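Local coordinates for protein exocyst complex component EXO70 (Saccharomyces cerevisiae, PDB 2B1E) that helps assemble the exocyst complex, which tethers secretory vesicles to sites of exocytosis, and acts in the secretory pathway, at residues S405-K408 with H409-R412. Numbering follows the deposited sequence.
Sequences SKNK and HKQR
Asn407 and His409 form an Asx turn leading into helix 410-429 of the long, all-helical Exo70 rod, with His409 as N-cap and Lys410 folding back over the turn. Two hydrogen bonds link the segments. His409 N donates to Asn407 OD1 (3.0 Å, 153° at the hydrogen), tilted out of the carbonyl plane of the side-chain amide. Lys410 NZ reaches Asn407 O at 2.6 Å, almost in line with that carbonyl. The same ammonium also bonds to Ser404 O, so one ammonium bridges two backbone carbonyls three residues apart. Bends at chi3 (-74°) and chi4 (-54°) curl the lysine chain back to these carbonyls instead of letting it extend outward.

Van der Waals packing accompanies the bonds. Lys410 CG sits over a face of the Asn407 amide, 3.4 Å from Asn407 CG, and the two side chains cross at a slant beside Tyr455 of helix 440-473. With an alanine at Lys410, Asn407 O and Ser404 O would probably lose their shared donor, and this face of the amide its cover. Lys408 CB stands 4.0 Å above the plane of the His409 ring, displaced toward its rim, while Lys408 NZ turns back to Ser405 O (2.8 Å), approaching from above the carbonyl plane. His409 itself rests against Leu391 and Met392.

A water joins the loop to the first turn of the helix: its oxygen accepts the N-H of Gln411 at 3.1 Å and lies 3.2 Å from Lys408 O.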
loop_
_atom_site.group_PDB
_atom_site.type_symbol
_atom_site.label_atom_id
_atom_site.label_comp_id
_atom_site.label_asym_id
_atom_site.label_seq_id
_atom_site.Cartn_x
_atom_site.Cartn_y
_atom_site.Cartn_z
ATOM N N SER A 405 -0.689 -37.364 -21.861
ATOM C CA SER A 405 -0.126 -38.139 -22.967
ATOM C C SER A 405 -0.206 -37.277 -24.221
ATOM O O SER A 405 0.639 -37.381 -25.110
ATOM C CB SER A 405 -0.904 -39.444 -23.180
ATOM O OG SER A 405 -2.219 -39.187 -23.643
ATOM N N LYS A 406 -1.231 -36.428 -24.275
ATOM C CA LYS A 406 -1.449 -35.502 -25.388
ATOM C C LYS A 406 -0.304 -34.502 -25.492
ATOM O O LYS A 406 -0.006 -33.993 -26.562
ATOM C CB LYS A 406 -2.750 -34.724 -25.181
ATOM C CG LYS A 406 -3.978 -35.358 -25.799
ATOM C CD LYS A 406 -4.038 -35.066 -27.289
ATOM C CE LYS A 406 -5.409 -35.390 -27.870
ATOM N NZ LYS A 406 -5.505 -34.918 -29.283
ATOM N N ASN A 407 0.324 -34.198 -24.365
ATOM C CA ASN A 407 1.439 -33.264 -24.387
ATOM C C ASN A 407 2.694 -34.041 -24.768
ATOM O O ASN A 407 3.268 -34.748 -23.934
ATOM C CB ASN A 407 1.617 -32.625 -23.016
ATOM C CG ASN A 407 2.623 -31.497 -23.035
ATOM O OD1 ASN A 407 3.374 -31.338 -24.001
ATOM N ND2 ASN A 407 2.651 -30.712 -21.965
ATOM N N LYS A 408 3.128 -33.910 -26.021
ATOM C CA LYS A 408 4.306 -34.636 -26.491
ATOM C C LYS A 408 5.620 -33.898 -26.224
ATOM O O LYS A 408 6.687 -34.404 -26.553
ATOM C CB LYS A 408 4.211 -34.907 -28.002
ATOM C CG LYS A 408 2.865 -35.461 -28.500
ATOM C CD LYS A 408 2.544 -36.827 -27.925
ATOM C CE LYS A 408 1.171 -37.326 -28.425
ATOM N NZ LYS A 408 0.737 -38.549 -27.699
ATOM N N HIS A 409 5.547 -32.717 -25.622
ATOM C CA HIS A 409 6.747 -31.918 -25.379
ATOM C C HIS A 409 7.010 -31.605 -23.909
ATOM O O HIS A 409 7.565 -30.554 -23.590
ATOM C CB HIS A 409 6.612 -30.603 -26.152
ATOM C CG HIS A 409 6.258 -30.796 -27.593
ATOM N ND1 HIS A 409 7.207 -31.023 -28.565
ATOM C CD2 HIS A 409 5.055 -30.869 -28.215
ATOM C CE1 HIS A 409 6.606 -31.235 -29.724
ATOM N NE2 HIS A 409 5.301 -31.146 -29.539
ATOM N N LYS A 410 6.635 -32.511 -23.018
ATOM C CA LYS A 410 6.807 -32.247 -21.596
ATOM C C LYS A 410 8.245 -32.027 -21.153
ATOM O O LYS A 410 8.507 -31.198 -20.282
ATOM C CB LYS A 410 6.137 -33.357 -20.777
ATOM C CG LYS A 410 4.627 -33.408 -21.014
ATOM C CD LYS A 410 3.887 -34.323 -20.047
ATOM C CE LYS A 410 4.120 -35.783 -20.379
ATOM N NZ LYS A 410 3.772 -36.059 -21.790
ATOM N N GLN A 411 9.184 -32.743 -21.761
ATOM C CA GLN A 411 10.579 -32.584 -21.373
ATOM C C GLN A 411 11.062 -31.159 -21.619
ATOM O O GLN A 411 11.617 -30.530 -20.720
ATOM C CB GLN A 411 11.472 -33.584 -22.124
ATOM C CG GLN A 411 12.957 -33.459 -21.754
ATOM C CD GLN A 411 13.788 -34.604 -22.303
ATOM O OE1 GLN A 411 13.761 -34.888 -23.501
ATOM N NE2 GLN A 411 14.528 -35.266 -21.429
ATOM N N ARG A 412 10.834 -30.649 -22.831
ATOM C CA ARG A 412 11.251 -29.291 -23.188
ATOM C C ARG A 412 10.476 -28.208 -22.439
ATOM O O ARG A 412 11.065 -27.223 -21.986
ATOM C CB ARG A 412 11.100 -29.054 -24.698
ATOM C CG ARG A 412 11.457 -27.624 -25.092
ATOM C CD ARG A 412 11.311 -27.306 -26.576
ATOM N NE ARG A 412 11.672 -25.905 -26.804
ATOM C CZ ARG A 412 11.661 -25.292 -27.983
ATOM N NH1 ARG A 412 11.302 -25.948 -29.081
ATOM N NH2 ARG A 412 12.011 -24.017 -28.064
HETATM O O HOH W 1 8.888 -34.410 -24.299
#